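Local coordinates for extracellular protein containing a SCP domain (Bacillus anthracis, PDB 4IFA) that is of unknown function, but is an extracellular protein with an SCP (CAP-superfamily) domain, probably connected with virulence and regarded as a vaccine candidate, at residues D256-N261 / D329-Q334; G219-I224 / L323-Y328; N261-D266 / I291-S296; Q244-V249 / G280-Q285; G271-R276 / Q285-N290. All coordinates share one frame; numbering follows the deposited sequence. Where two conformers were deposited one is given.

Contact 1. Residues D256-N261 / D329-Q334; sequences DMKDNN and DKFYTQ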
# COMPACT_ATOMS: atom_id res chain seq x y z
N ASP A 256 17.99 -12.19 3.66
CA ASP A 256 18.97 -12.39 4.75
C ASP A 256 18.30 -12.17 6.11
O ASP A 256 18.46 -12.96 7.04
CB ASP A 256 20.14 -11.44 4.51
CG ASP A 256 21.25 -11.57 5.53
OD1 ASP A 256 21.48 -12.71 6.02
OD2 ASP A 256 21.91 -10.55 5.80
N MSE A 257 17.50 -11.12 6.22
CA MSE A 257 16.78 -10.85 7.49
C MSE A 257 15.82 -11.97 7.88
O MSE A 257 15.77 -12.39 9.03
CB MSE A 257 16.02 -9.52 7.41
CG MSE A 257 16.92 -8.30 7.42
SE MSE A 257 15.94 -6.62 7.57
CE MSE A 257 15.10 -6.65 5.84
N LYS A 258 15.09 -12.48 6.90
CA LYS A 258 14.12 -13.56 7.13
C LYS A 258 14.87 -14.82 7.51
O LYS A 258 14.57 -15.47 8.54
CB LYS A 258 13.34 -13.81 5.83
CG LYS A 258 12.42 -15.06 5.75
CD LYS A 258 11.14 -14.90 6.43
CE LYS A 258 10.29 -16.19 6.42
NZ LYS A 258 9.87 -16.56 5.04
N ASP A 259 15.86 -15.18 6.71
CA ASP A 259 16.60 -16.44 6.92
C ASP A 259 17.40 -16.48 8.23
O ASP A 259 17.43 -17.50 8.94
CB ASP A 259 17.57 -16.69 5.78
CG ASP A 259 16.90 -17.11 4.46
OD1 ASP A 259 15.69 -17.39 4.43
OD2 ASP A 259 17.67 -17.19 3.45
N ASN A 260 18.02 -15.35 8.58
CA ASN A 260 18.90 -15.26 9.74
C ASN A 260 18.34 -14.58 10.97
O ASN A 260 19.06 -14.26 11.91
CB ASN A 260 20.25 -14.70 9.25
CG ASN A 260 20.94 -15.67 8.31
OD1 ASN A 260 21.16 -16.82 8.66
ND2 ASN A 260 21.21 -15.23 7.07
N ASN A 261 17.01 -14.39 10.98
CA ASN A 261 16.33 -13.97 12.20
C ASN A 261 16.87 -12.72 12.88
O ASN A 261 17.11 -12.70 14.08
CB ASN A 261 16.25 -15.16 13.14
CG ASN A 261 15.41 -16.23 12.56
OD1 ASN A 261 14.19 -16.15 12.65
ND2 ASN A 261 16.04 -17.22 11.93
N ASP A 329 8.95 -12.73 1.20
CA ASP A 329 7.84 -13.01 2.10
C ASP A 329 7.33 -11.66 2.65
O ASP A 329 7.03 -10.78 1.85
CB ASP A 329 8.22 -14.05 3.18
CG ASP A 329 6.99 -14.76 3.81
OD1 ASP A 329 5.81 -14.38 3.57
OD2 ASP A 329 7.22 -15.78 4.49
N LYS A 330 7.26 -11.48 3.96
CA LYS A 330 6.81 -10.20 4.51
C LYS A 330 7.93 -9.34 5.03
O LYS A 330 7.76 -8.64 6.01
CB LYS A 330 5.67 -10.41 5.54
CG LYS A 330 4.41 -11.03 4.87
CD LYS A 330 3.27 -11.11 5.85
CE LYS A 330 2.08 -11.78 5.21
NZ LYS A 330 1.03 -12.12 6.23
N PHE A 331 9.10 -9.39 4.35
CA PHE A 331 10.22 -8.51 4.64
C PHE A 331 10.33 -7.60 3.41
O PHE A 331 10.45 -8.09 2.28
CB PHE A 331 11.52 -9.32 4.89
CG PHE A 331 11.56 -9.98 6.24
CD1 PHE A 331 12.32 -9.44 7.28
CD2 PHE A 331 10.75 -11.08 6.50
CE1 PHE A 331 12.28 -10.01 8.52
CE2 PHE A 331 10.75 -11.67 7.75
CZ PHE A 331 11.50 -11.10 8.74
N TYR A 332 10.29 -6.31 3.67
CA TYR A 332 10.25 -5.27 2.65
C TYR A 332 11.39 -4.31 2.82
O TYR A 332 11.62 -3.78 3.92
CB TYR A 332 8.94 -4.45 2.82
CG TYR A 332 7.67 -5.27 2.95
CD1 TYR A 332 6.88 -5.56 1.83
CD2 TYR A 332 7.22 -5.72 4.18
CE1 TYR A 332 5.71 -6.27 1.93
CE2 TYR A 332 6.04 -6.47 4.28
CZ TYR A 332 5.29 -6.73 3.16
OH TYR A 332 4.13 -7.47 3.25
N THR A 333 12.16 -4.10 1.74
CA THR A 333 13.30 -3.21 1.76
C THR A 333 13.29 -2.23 0.60
O THR A 333 13.19 -2.64 -0.55
CB THR A 333 14.63 -4.02 1.68
OG1 THR A 333 14.73 -4.90 2.81
CG2 THR A 333 15.87 -3.14 1.66
N GLN A 334 13.41 -0.95 0.92
CA GLN A 334 13.67 0.10 -0.07
C GLN A 334 15.13 0.46 0.01
O GLN A 334 15.63 0.78 1.11
CB GLN A 334 12.87 1.37 0.24
CG GLN A 334 11.38 1.29 0.01
CD GLN A 334 10.66 2.57 0.42
OE1 GLN A 334 10.92 3.14 1.48
NE2 GLN A 334 9.75 3.05 -0.45

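Contact 2. Residues G219-I224 / L323-Y328; sequences GNMQQI and LGVGVY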
# COMPACT_ATOMS: atom_id res chain seq x y z
N GLY A 219 4.97 -8.10 -7.10
CA GLY A 219 3.83 -7.17 -7.05
C GLY A 219 4.02 -6.17 -5.93
O GLY A 219 3.82 -4.96 -6.09
N ASN A 220 4.37 -6.67 -4.75
CA ASN A 220 4.63 -5.79 -3.63
C ASN A 220 5.74 -4.79 -3.94
O ASN A 220 5.69 -3.62 -3.52
CB ASN A 220 4.93 -6.60 -2.38
CG ASN A 220 3.68 -7.09 -1.68
OD1 ASN A 220 2.65 -6.40 -1.66
ND2 ASN A 220 3.77 -8.27 -1.05
N MSE A 221 6.79 -5.23 -4.62
CA MSE A 221 7.90 -4.35 -5.00
C MSE A 221 7.45 -3.21 -5.93
O MSE A 221 7.79 -2.04 -5.70
CB MSE A 221 8.99 -5.17 -5.71
CG MSE A 221 9.73 -6.06 -4.75
SE MSE A 221 10.64 -7.60 -5.56
CE MSE A 221 11.64 -6.58 -6.93
N GLN A 222 6.71 -3.53 -6.98
CA GLN A 222 6.27 -2.49 -7.92
C GLN A 222 5.23 -1.57 -7.29
O GLN A 222 5.25 -0.37 -7.49
CB GLN A 222 5.74 -3.08 -9.22
CG GLN A 222 5.40 -1.99 -10.21
CD GLN A 222 6.60 -1.24 -10.71
OE1 GLN A 222 7.67 -1.81 -10.90
NE2 GLN A 222 6.42 0.05 -10.97
N GLN A 223 4.33 -2.12 -6.49
CA GLN A 223 3.34 -1.26 -5.79
C GLN A 223 4.06 -0.27 -4.87
O GLN A 223 3.75 0.92 -4.86
CB GLN A 223 2.31 -2.07 -5.02
CG GLN A 223 1.44 -2.92 -5.92
CD GLN A 223 0.53 -3.79 -5.16
OE1 GLN A 223 0.17 -3.56 -4.02
NE2 GLN A 223 0.08 -4.84 -5.85
N ILE A 224 5.03 -0.75 -4.09
CA ILE A 224 5.76 0.17 -3.23
C ILE A 224 6.42 1.25 -4.09
O ILE A 224 6.46 2.43 -3.69
CB ILE A 224 6.80 -0.57 -2.33
CG1 ILE A 224 6.07 -1.34 -1.24
CG2 ILE A 224 7.82 0.44 -1.72
CD1 ILE A 224 6.97 -2.36 -0.48
N LEU A 323 15.45 4.31 -6.98
CA LEU A 323 14.89 3.42 -5.98
C LEU A 323 14.81 2.02 -6.49
O LEU A 323 14.29 1.78 -7.58
CB LEU A 323 13.48 3.87 -5.56
CG LEU A 323 12.68 3.03 -4.58
CD1 LEU A 323 13.43 2.82 -3.27
CD2 LEU A 323 11.29 3.62 -4.36
N GLY A 324 15.31 1.08 -5.70
CA GLY A 324 15.06 -0.34 -5.95
C GLY A 324 14.35 -0.86 -4.70
O GLY A 324 14.68 -0.52 -3.57
N VAL A 325 13.33 -1.68 -4.90
CA VAL A 325 12.56 -2.26 -3.80
C VAL A 325 12.73 -3.76 -3.90
O VAL A 325 12.60 -4.32 -4.97
CB VAL A 325 11.03 -1.92 -3.90
CG1 VAL A 325 10.32 -2.41 -2.67
CG2 VAL A 325 10.78 -0.39 -4.09
N GLY A 326 12.96 -4.40 -2.76
CA GLY A 326 13.11 -5.86 -2.70
C GLY A 326 12.27 -6.42 -1.57
O GLY A 326 12.38 -5.97 -0.43
N VAL A 327 11.48 -7.43 -1.88
CA VAL A 327 10.54 -8.06 -0.94
C VAL A 327 10.79 -9.56 -0.95
O VAL A 327 11.02 -10.14 -2.00
CB VAL A 327 9.07 -7.74 -1.32
CG1 VAL A 327 8.10 -8.48 -0.41
CG2 VAL A 327 8.83 -6.19 -1.33
N TYR A 328 10.80 -10.15 0.25
CA TYR A 328 10.95 -11.59 0.43
C TYR A 328 9.99 -11.97 1.55
O TYR A 328 10.14 -11.53 2.69
CB TYR A 328 12.39 -11.97 0.79
CG TYR A 328 12.64 -13.44 0.77
CD1 TYR A 328 12.89 -14.07 -0.43
CD2 TYR A 328 12.60 -14.18 1.93
CE1 TYR A 328 13.13 -15.46 -0.48
CE2 TYR A 328 12.85 -15.55 1.90
CZ TYR A 328 13.11 -16.17 0.69
OH TYR A 328 13.34 -17.56 0.64

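Contact 3. Residues N261-D266 / I291-S296; sequences NYFSHD and IAAQHS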
# COMPACT_ATOMS: atom_id res chain seq x y z
N ASN A 261 17.01 -14.39 10.98
CA ASN A 261 16.33 -13.97 12.20
C ASN A 261 16.87 -12.72 12.88
O ASN A 261 17.11 -12.70 14.08
CB ASN A 261 16.25 -15.16 13.14
CG ASN A 261 15.41 -16.23 12.56
OD1 ASN A 261 14.19 -16.15 12.65
ND2 ASN A 261 16.04 -17.22 11.93
N TYR A 262 17.04 -11.69 12.05
CA TYR A 262 17.43 -10.37 12.56
C TYR A 262 16.70 -9.30 11.74
O TYR A 262 16.11 -9.56 10.70
CB TYR A 262 18.95 -10.18 12.52
CG TYR A 262 19.46 -9.80 11.15
CD1 TYR A 262 19.64 -8.46 10.82
CD2 TYR A 262 19.74 -10.76 10.18
CE1 TYR A 262 20.07 -8.09 9.56
CE2 TYR A 262 20.19 -10.40 8.91
CZ TYR A 262 20.33 -9.05 8.61
OH TYR A 262 20.77 -8.64 7.36
N PHE A 263 16.71 -8.09 12.28
CA PHE A 263 16.07 -6.96 11.62
C PHE A 263 16.97 -5.77 11.92
O PHE A 263 16.97 -5.25 13.03
CB PHE A 263 14.64 -6.75 12.12
CG PHE A 263 13.92 -5.62 11.41
CD1 PHE A 263 13.17 -5.88 10.29
CD2 PHE A 263 14.01 -4.33 11.88
CE1 PHE A 263 12.49 -4.84 9.65
CE2 PHE A 263 13.32 -3.28 11.23
CZ PHE A 263 12.59 -3.57 10.12
N SER A 264 17.74 -5.37 10.91
CA SER A 264 18.71 -4.29 11.04
C SER A 264 19.18 -3.84 9.68
O SER A 264 19.09 -4.57 8.71
CB SER A 264 19.96 -4.82 11.78
OG SER A 264 20.93 -3.80 12.07
N HIS A 265 19.72 -2.64 9.64
CA HIS A 265 20.41 -2.15 8.44
C HIS A 265 21.73 -2.88 8.22
O HIS A 265 22.28 -2.90 7.11
CB HIS A 265 20.72 -0.65 8.58
CG HIS A 265 19.51 0.22 8.57
ND1 HIS A 265 18.67 0.32 7.48
CD2 HIS A 265 19.05 1.10 9.48
CE1 HIS A 265 17.72 1.20 7.75
NE2 HIS A 265 17.95 1.71 8.95
N ASP A 266 22.31 -3.41 9.30
CA ASP A 266 23.59 -4.09 9.22
C ASP A 266 23.39 -5.60 9.27
O ASP A 266 22.78 -6.12 10.21
CB ASP A 266 24.45 -3.66 10.39
CG ASP A 266 24.91 -2.22 10.28
OD1 ASP A 266 25.00 -1.69 9.15
OD2 ASP A 266 25.17 -1.63 11.35
N ILE A 291 13.51 -0.41 5.95
CA ILE A 291 13.17 -1.81 6.15
C ILE A 291 11.88 -1.94 6.96
O ILE A 291 11.55 -1.09 7.78
CB ILE A 291 14.34 -2.66 6.80
CG1 ILE A 291 14.89 -1.96 8.03
CG2 ILE A 291 15.43 -2.92 5.75
CD1 ILE A 291 15.95 -2.82 8.79
N ALA A 292 11.13 -3.01 6.65
CA ALA A 292 9.89 -3.33 7.35
C ALA A 292 9.69 -4.83 7.36
O ALA A 292 10.12 -5.53 6.45
CB ALA A 292 8.70 -2.70 6.62
N ALA A 293 9.02 -5.31 8.39
CA ALA A 293 8.70 -6.73 8.48
C ALA A 293 7.31 -6.96 9.08
O ALA A 293 6.91 -6.33 10.05
CB ALA A 293 9.74 -7.49 9.33
N GLN A 294 6.62 -7.92 8.48
CA GLN A 294 5.34 -8.47 8.97
C GLN A 294 4.07 -7.75 8.59
O GLN A 294 2.97 -8.27 8.81
CB GLN A 294 5.36 -8.80 10.48
CG GLN A 294 6.56 -9.69 10.89
CD GLN A 294 6.65 -10.97 10.07
OE1 GLN A 294 5.63 -11.52 9.66
NE2 GLN A 294 7.87 -11.48 9.90
N HIS A 295 4.20 -6.57 7.98
CA HIS A 295 3.03 -5.88 7.45
C HIS A 295 2.34 -6.82 6.45
O HIS A 295 3.01 -7.60 5.75
CB HIS A 295 3.41 -4.55 6.81
CG HIS A 295 4.15 -3.65 7.74
ND1 HIS A 295 5.46 -3.88 8.12
CD2 HIS A 295 3.75 -2.53 8.39
CE1 HIS A 295 5.84 -2.91 8.93
NE2 HIS A 295 4.81 -2.09 9.12
N SER A 296 1.02 -6.68 6.30
CA SER A 296 0.26 -7.58 5.42
C SER A 296 0.67 -7.56 3.97
O SER A 296 0.67 -8.60 3.33
CB SER A 296 -1.24 -7.29 5.49
OG SER A 296 -1.53 -5.92 5.14

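Contact 4. Residues Q244-V249 / G280-Q285; sequences QQTADV and GKVGFQ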
# COMPACT_ATOMS: atom_id res chain seq x y z
N GLN A 244 17.02 -1.61 -11.29
CA GLN A 244 16.93 -3.06 -11.09
C GLN A 244 18.10 -3.66 -10.28
O GLN A 244 17.89 -4.52 -9.45
CB GLN A 244 16.78 -3.81 -12.42
CG GLN A 244 16.51 -5.31 -12.22
CD GLN A 244 15.19 -5.59 -11.51
OE1 GLN A 244 14.15 -5.07 -11.89
NE2 GLN A 244 15.23 -6.46 -10.51
N GLN A 245 19.32 -3.21 -10.55
CA GLN A 245 20.47 -3.75 -9.83
C GLN A 245 20.37 -3.44 -8.32
O GLN A 245 20.74 -4.26 -7.49
CB GLN A 245 21.76 -3.25 -10.48
CG GLN A 245 21.80 -3.55 -11.99
CD GLN A 245 21.86 -5.03 -12.32
OE1 GLN A 245 22.82 -5.72 -11.96
NE2 GLN A 245 20.86 -5.52 -13.06
N THR A 246 19.80 -2.28 -7.97
CA THR A 246 19.56 -1.90 -6.58
C THR A 246 18.43 -2.76 -5.97
O THR A 246 18.52 -3.20 -4.82
CB THR A 246 19.22 -0.37 -6.46
OG1 THR A 246 20.34 0.41 -6.95
CG2 THR A 246 18.93 0.04 -5.04
N ALA A 247 17.37 -3.01 -6.76
CA ALA A 247 16.29 -3.86 -6.33
C ALA A 247 16.79 -5.26 -5.99
O ALA A 247 16.38 -5.85 -4.96
CB ALA A 247 15.19 -3.90 -7.36
N ASP A 248 17.70 -5.80 -6.82
CA ASP A 248 18.29 -7.13 -6.53
C ASP A 248 19.04 -7.14 -5.20
O ASP A 248 18.95 -8.12 -4.42
CB ASP A 248 19.23 -7.53 -7.67
CG ASP A 248 18.52 -7.74 -8.98
OD1 ASP A 248 17.30 -7.96 -9.00
OD2 ASP A 248 19.22 -7.72 -10.01
N VAL A 249 19.75 -6.05 -4.91
CA VAL A 249 20.43 -5.91 -3.60
C VAL A 249 19.41 -5.90 -2.46
O VAL A 249 19.57 -6.62 -1.47
CB VAL A 249 21.33 -4.67 -3.55
CG1 VAL A 249 21.79 -4.37 -2.14
CG2 VAL A 249 22.53 -4.84 -4.53
N GLY A 280 26.61 -5.80 -5.23
CA GLY A 280 25.64 -5.91 -6.32
C GLY A 280 25.99 -5.06 -7.54
O GLY A 280 25.18 -4.94 -8.45
N LYS A 281 27.19 -4.49 -7.54
CA LYS A 281 27.72 -3.67 -8.63
C LYS A 281 27.02 -2.32 -8.81
O LYS A 281 27.05 -1.73 -9.91
CB LYS A 281 27.76 -4.45 -9.96
CG LYS A 281 28.44 -5.81 -9.90
CD LYS A 281 29.88 -5.73 -9.38
CE LYS A 281 30.71 -6.99 -9.70
NZ LYS A 281 30.15 -8.24 -9.09
N VAL A 282 26.44 -1.81 -7.73
CA VAL A 282 25.77 -0.51 -7.78
C VAL A 282 26.69 0.62 -7.31
O VAL A 282 27.06 0.68 -6.14
CB VAL A 282 24.51 -0.51 -6.88
CG1 VAL A 282 23.78 0.83 -6.99
CG2 VAL A 282 23.60 -1.64 -7.28
N GLY A 283 26.99 1.54 -8.22
CA GLY A 283 27.75 2.73 -7.87
C GLY A 283 26.75 3.80 -7.47
O GLY A 283 25.64 3.83 -7.99
N PHE A 284 27.10 4.64 -6.52
CA PHE A 284 26.17 5.66 -6.08
C PHE A 284 26.92 6.81 -5.40
O PHE A 284 28.00 6.61 -4.84
CB PHE A 284 25.13 5.01 -5.13
CG PHE A 284 25.74 4.33 -3.95
CD1 PHE A 284 25.90 5.00 -2.76
CD2 PHE A 284 26.21 3.02 -4.04
CE1 PHE A 284 26.48 4.38 -1.67
CE2 PHE A 284 26.81 2.40 -2.96
CZ PHE A 284 26.95 3.10 -1.77
N GLN A 285 26.32 7.99 -5.46
CA GLN A 285 26.81 9.18 -4.80
C GLN A 285 26.30 9.21 -3.38
O GLN A 285 26.94 9.74 -2.49
CB GLN A 285 26.29 10.42 -5.53
CG GLN A 285 26.87 10.58 -6.92
CD GLN A 285 26.26 11.74 -7.66
OE1 GLN A 285 25.78 12.69 -7.05
NE2 GLN A 285 26.39 11.73 -8.99
O HOH W 1 22.62 -6.15 -8.10

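Contact 5. Residues G271-R276 / Q285-N290; sequences GTLGDR and QLAGEN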
# COMPACT_ATOMS: atom_id res chain seq x y z
N GLY A 271 27.43 -7.30 5.93
CA GLY A 271 27.80 -5.90 6.13
C GLY A 271 26.73 -4.83 6.07
O GLY A 271 25.55 -5.09 6.29
N THR A 272 27.17 -3.60 5.79
CA THR A 272 26.37 -2.41 5.75
C THR A 272 25.67 -2.28 4.41
O THR A 272 25.91 -3.04 3.46
CB THR A 272 27.28 -1.16 5.88
OG1 THR A 272 28.21 -1.15 4.79
CG2 THR A 272 28.10 -1.20 7.22
N LEU A 273 24.74 -1.33 4.36
CA LEU A 273 24.08 -0.99 3.08
C LEU A 273 25.14 -0.76 1.96
O LEU A 273 25.06 -1.29 0.87
CB LEU A 273 23.18 0.23 3.25
CG LEU A 273 22.56 0.74 1.96
CD1 LEU A 273 21.61 -0.27 1.32
CD2 LEU A 273 21.88 2.09 2.28
N GLY A 274 26.15 0.04 2.28
CA GLY A 274 27.22 0.31 1.32
C GLY A 274 27.91 -0.97 0.83
O GLY A 274 28.17 -1.13 -0.38
N ASP A 275 28.24 -1.87 1.75
CA ASP A 275 28.86 -3.14 1.37
C ASP A 275 27.96 -3.92 0.41
O ASP A 275 28.42 -4.49 -0.57
CB ASP A 275 29.12 -4.02 2.60
CG ASP A 275 30.17 -3.45 3.56
OD1 ASP A 275 31.05 -2.66 3.12
OD2 ASP A 275 30.18 -3.84 4.75
N ARG A 276 26.66 -3.97 0.71
CA ARG A 276 25.74 -4.72 -0.11
C ARG A 276 25.62 -4.15 -1.55
O ARG A 276 25.53 -4.90 -2.55
CB ARG A 276 24.37 -4.78 0.56
CG ARG A 276 24.37 -5.53 1.89
CD ARG A 276 22.95 -5.77 2.37
NE ARG A 276 22.18 -4.60 2.80
CZ ARG A 276 22.23 -4.07 4.02
NH1 ARG A 276 23.10 -4.53 4.93
NH2 ARG A 276 21.43 -3.07 4.35
N GLN A 285 26.32 7.99 -5.46
CA GLN A 285 26.81 9.18 -4.80
C GLN A 285 26.30 9.21 -3.38
O GLN A 285 26.94 9.74 -2.49
CB GLN A 285 26.29 10.42 -5.53
CG GLN A 285 26.87 10.58 -6.92
CD GLN A 285 26.26 11.74 -7.66
OE1 GLN A 285 25.78 12.69 -7.05
NE2 GLN A 285 26.39 11.73 -8.99
N LEU A 286 25.13 8.60 -3.16
CA LEU A 286 24.47 8.57 -1.85
C LEU A 286 23.45 7.43 -1.84
O LEU A 286 22.88 7.09 -2.89
CB LEU A 286 23.70 9.87 -1.63
CG LEU A 286 23.24 10.16 -0.21
CD1 LEU A 286 24.47 10.58 0.61
CD2 LEU A 286 22.18 11.24 -0.16
N ALA A 287 23.21 6.85 -0.65
CA ALA A 287 22.26 5.75 -0.49
C ALA A 287 21.52 5.88 0.83
O ALA A 287 22.01 6.48 1.80
CB ALA A 287 22.95 4.41 -0.56
N GLY A 288 20.33 5.31 0.84
CA GLY A 288 19.50 5.23 2.06
C GLY A 288 18.65 3.97 2.02
O GLY A 288 18.44 3.40 0.96
N GLU A 289 18.18 3.54 3.18
CA GLU A 289 17.39 2.32 3.27
C GLU A 289 16.24 2.42 4.25
O GLU A 289 16.41 2.92 5.34
CB GLU A 289 18.27 1.16 3.73
CG GLU A 289 17.56 -0.16 4.06
CD GLU A 289 18.58 -1.26 4.29
OE1 GLU A 289 19.08 -1.38 5.44
OE2 GLU A 289 18.88 -1.96 3.32
N ASN A 290 15.08 1.88 3.84
CA ASN A 290 13.97 1.65 4.75
C ASN A 290 13.70 0.14 4.76
O ASN A 290 13.61 -0.47 3.71
CB ASN A 290 12.67 2.37 4.33
CG ASN A 290 12.73 3.84 4.53
OD1 ASN A 290 13.49 4.35 5.35
ND2 ASN A 290 11.85 4.58 3.81
O HOH W 2 19.98 -3.66 1.22

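Contact 1. Residues D256-N261 / D329-Q334
A first torsion of 170° turns Lys258 CG opposite the backbone N, and bends at chi2 and chi4 let the chain lean over Phe331 and then turn its ammonium group to Asp329. Phe331 has its own CG beside the backbone N (chi1 -75°), which sends the ring out toward helix 256-260. The methylene part of the lysine therefore lies across the aromatic ring at about a right angle: CB sits over one face, 4.1 Å from the Phe331 ring centroid in a CH-pi contact, and Lys258 CD comes to 3.5 Å from Phe331 CE2. Beyond the ring, Lys258 NZ makes a salt bridge of 2.8 Å with Asp329 OD2, using the anti lone pair of the carboxylate oxygen. One side chain is thus fixed twice, by dispersion along its aliphatic part and by charge at its end. Met257, a selenomethionine, packs obliquely against the same ring, its CB 3.7 Å from Phe331 CD1, and its bend at chi3 carries CE to within 3.5 Å of Thr333 OG1. That hydroxyl has its polar partner in Ser254, one turn back in the helix. Asn261, with positive phi, leaves the helical course in a Schellman motif. Helix 244-260 here runs roughly antiparallel to strand 331-338, with segment axes 148° apart and 9.3 Å at closest approach. Thr333 and Met257 also touch Ile291 of strand 286-293, while Tyr332 points away from helix 244-260, to the side of the sheet covered by helices 210-234 and 298-306.

Contact 2. Residues G219-I224 / L323-Y328
Met221, a selenomethionine, and Val327 slide past each other in opposite directions, and this pairing brings Met221 CG to 3.5 Å from Val327 CG2. The selenoether chain continues across the strand backbone and bends at chi3 (53°), so that its terminal CE lies 3.1 Å from Val325 O, a close approach of a methyl to a carbonyl oxygen. No hydrogen-bond partner is present in the model for that oxygen or for Val327 N; both are buried beneath the selenomethionine, whose SE is 3.8 Å from Val327 N. One turn further along the helix, Ile224 crosses Val325 obliquely. Its CG2 branch faces both valine methyls and stands 3.9 Å from Val325 CG2, while CD1 reaches toward Val327 CG2 at 4.3 Å. Asn220 adds its CB to the apolar surface, while its OD1 accepts from the backbone N of Gly298. Gly326 lies between the two valines and Gly324 just before them, so the helix is met mainly by Val325 and Val327. The two backbones come close for a helix on a sheet, with segment axes 7.3 Å apart and Met221 CA 5.2 Å from Val325 CA. Helix 210-234 lies on one face of the sheet. Ile251 of helix 244-260 touches Met221 as well. Such helix-on-sheet layering is characteristic of the alpha-beta-alpha sandwich of the CAP superfamily.

Contact 3. Residues N261-D266 / I291-S296
Ile291 meets Phe263 from the opposite direction and lays its terminal methyl on the ring: Ile291 CD1 is 3.8 Å from the Phe263 ring centroid, 19° off the normal, a CH-pi contact over the face. Its CG1 meets the far end of the ring, 3.5 Å from Phe263 CZ. The same ring turns its edge to the strand backbone, where Phe263 CE1 stands 3.6 Å from Ala292 C, and Ala293 CB packs beside CE1 at 3.8 Å. The isoleucine methyl is also held against the loop main chain, with Ile291 CD1 3.5 Å from Ser264 C. Both partners are aimed by their torsions: Phe263 CG lies opposite its backbone N, whereas Ile291 CG1 takes the crowded position between N and carbonyl carbon (chi1 49°). Further out, the loop is shaped by an ST turn in which Asp266 N donates to Ser264 OG at 3.1 Å. His265 lies beside Ile291 with its ND1 hydrogen-bonded to Glu289 of the same strand, and the carbonyl of Ser264 accepts from His253 of helix 244-260. From that helix Met257 touches both Phe263 and Ile291, while the carbonyl of Ile291 accepts from Trp305 of helix 298-306. No hydrogen bond joins segments 261-266 and 291-296 directly, so the loop is laid on the end of strand 286-293 by aromatic-aliphatic packing, while polar bonds at its borders probably fix its course.

Contact 4. Residues Q244-V249 / G280-Q285
The bare backbone of Gly280 is pressed directly against a helix, its CA 3.7 Å from Val249 CG2. Next to this close fit a water bridges two main-chain carbonyls, lying 2.7 Å from Gln245 O and 2.9 Å from Gly280 O. Both oxygens could accept from it, though other acceptors also compete for its protons. No direct hydrogen bond joins the two segments. Val282 supplies most of the remaining contact. Its CG1, opposite the backbone N (chi1 -177°), meets Thr246 OG1 at 3.5 Å, the two side chains crossing at about a right angle. The other branch rests against the helix main chain, with Val282 CG2 3.8 Å from Gln245 C. The threonine hydroxyl has its hydrogen-bond partner in Asp243, just ahead of the helix, and is merely touched by the valine. Leu277 of helix 273-279 packs on Thr246 and Val249 as well. Lys281, with positive phi, is the C-prime residue of a Schellman motif that ends helix 273-279, and the turn it makes delivers Val282 to the first turns of helix 244-260.

Contact 5. Residues G271-R276 / Q285-N290
The first turn of helix 273-279 lies beside strand 286-293, with Leu273 CA facing Glu289 CA at 7.5 Å. Its start is a capping box: Thr272 is the N-cap, Asp275 N donates to Thr272 OG1 at 3.1 Å, and Thr272 N returns a bond to Asp275 OD2. Helix and strand belong to the CAP domain, where strand 286-293 forms an edge of the mixed sheet. Leu273 points at the strand with CG anti to its backbone N (chi1 174°). Its CD2 branch settles 3.8 Å from Ala287 CB and 3.7 Å from Gly288 C, whereas CD1 leans against the carboxylate of Glu289, the two side chains sliding past each other. Glu289, extended beyond CG, brings that carboxylate to Arg276, and the guanidinium and carboxylate planes lie only 5° apart. Arg276 NH2 donates to Glu289 OE2 at 3.0 Å, on the syn side and within a salt bridge, and Leu273 CA sits over one face of the guanidinium, toward its rim. From the preceding loop His265 holds both groups, Glu289 by its ring and Arg276 NH1 by its carbonyl. These bonds fix the rotation of both planar groups. A water completes a second link at the guanidinium edge, accepting from Arg276 NE at 2.9 Å and donating to Glu289 OE2 at 2.9 Å.

Of the elements involved, helix 210-234 comes first along the chain, and contact 2 closes the longest loop by laying that helix on strand 322-328. Contacts 3, 4 and 5 are nested within that loop, while contact 1 crosses contact 2. Helix 244-260 then serves contact 4 at its start and contact 1 at its end, and these two cross. Contact 1 encloses contacts 3 and 5, with contact 5 also nested inside contact 3; contact 4 crosses both 3 and 5. Contacts 3 and 5 meet at His265. Neighbouring strands 322-328, 331-338 and 286-293 thus receive helices 210-234, 244-260 and 273-279 and the loop at 261-266.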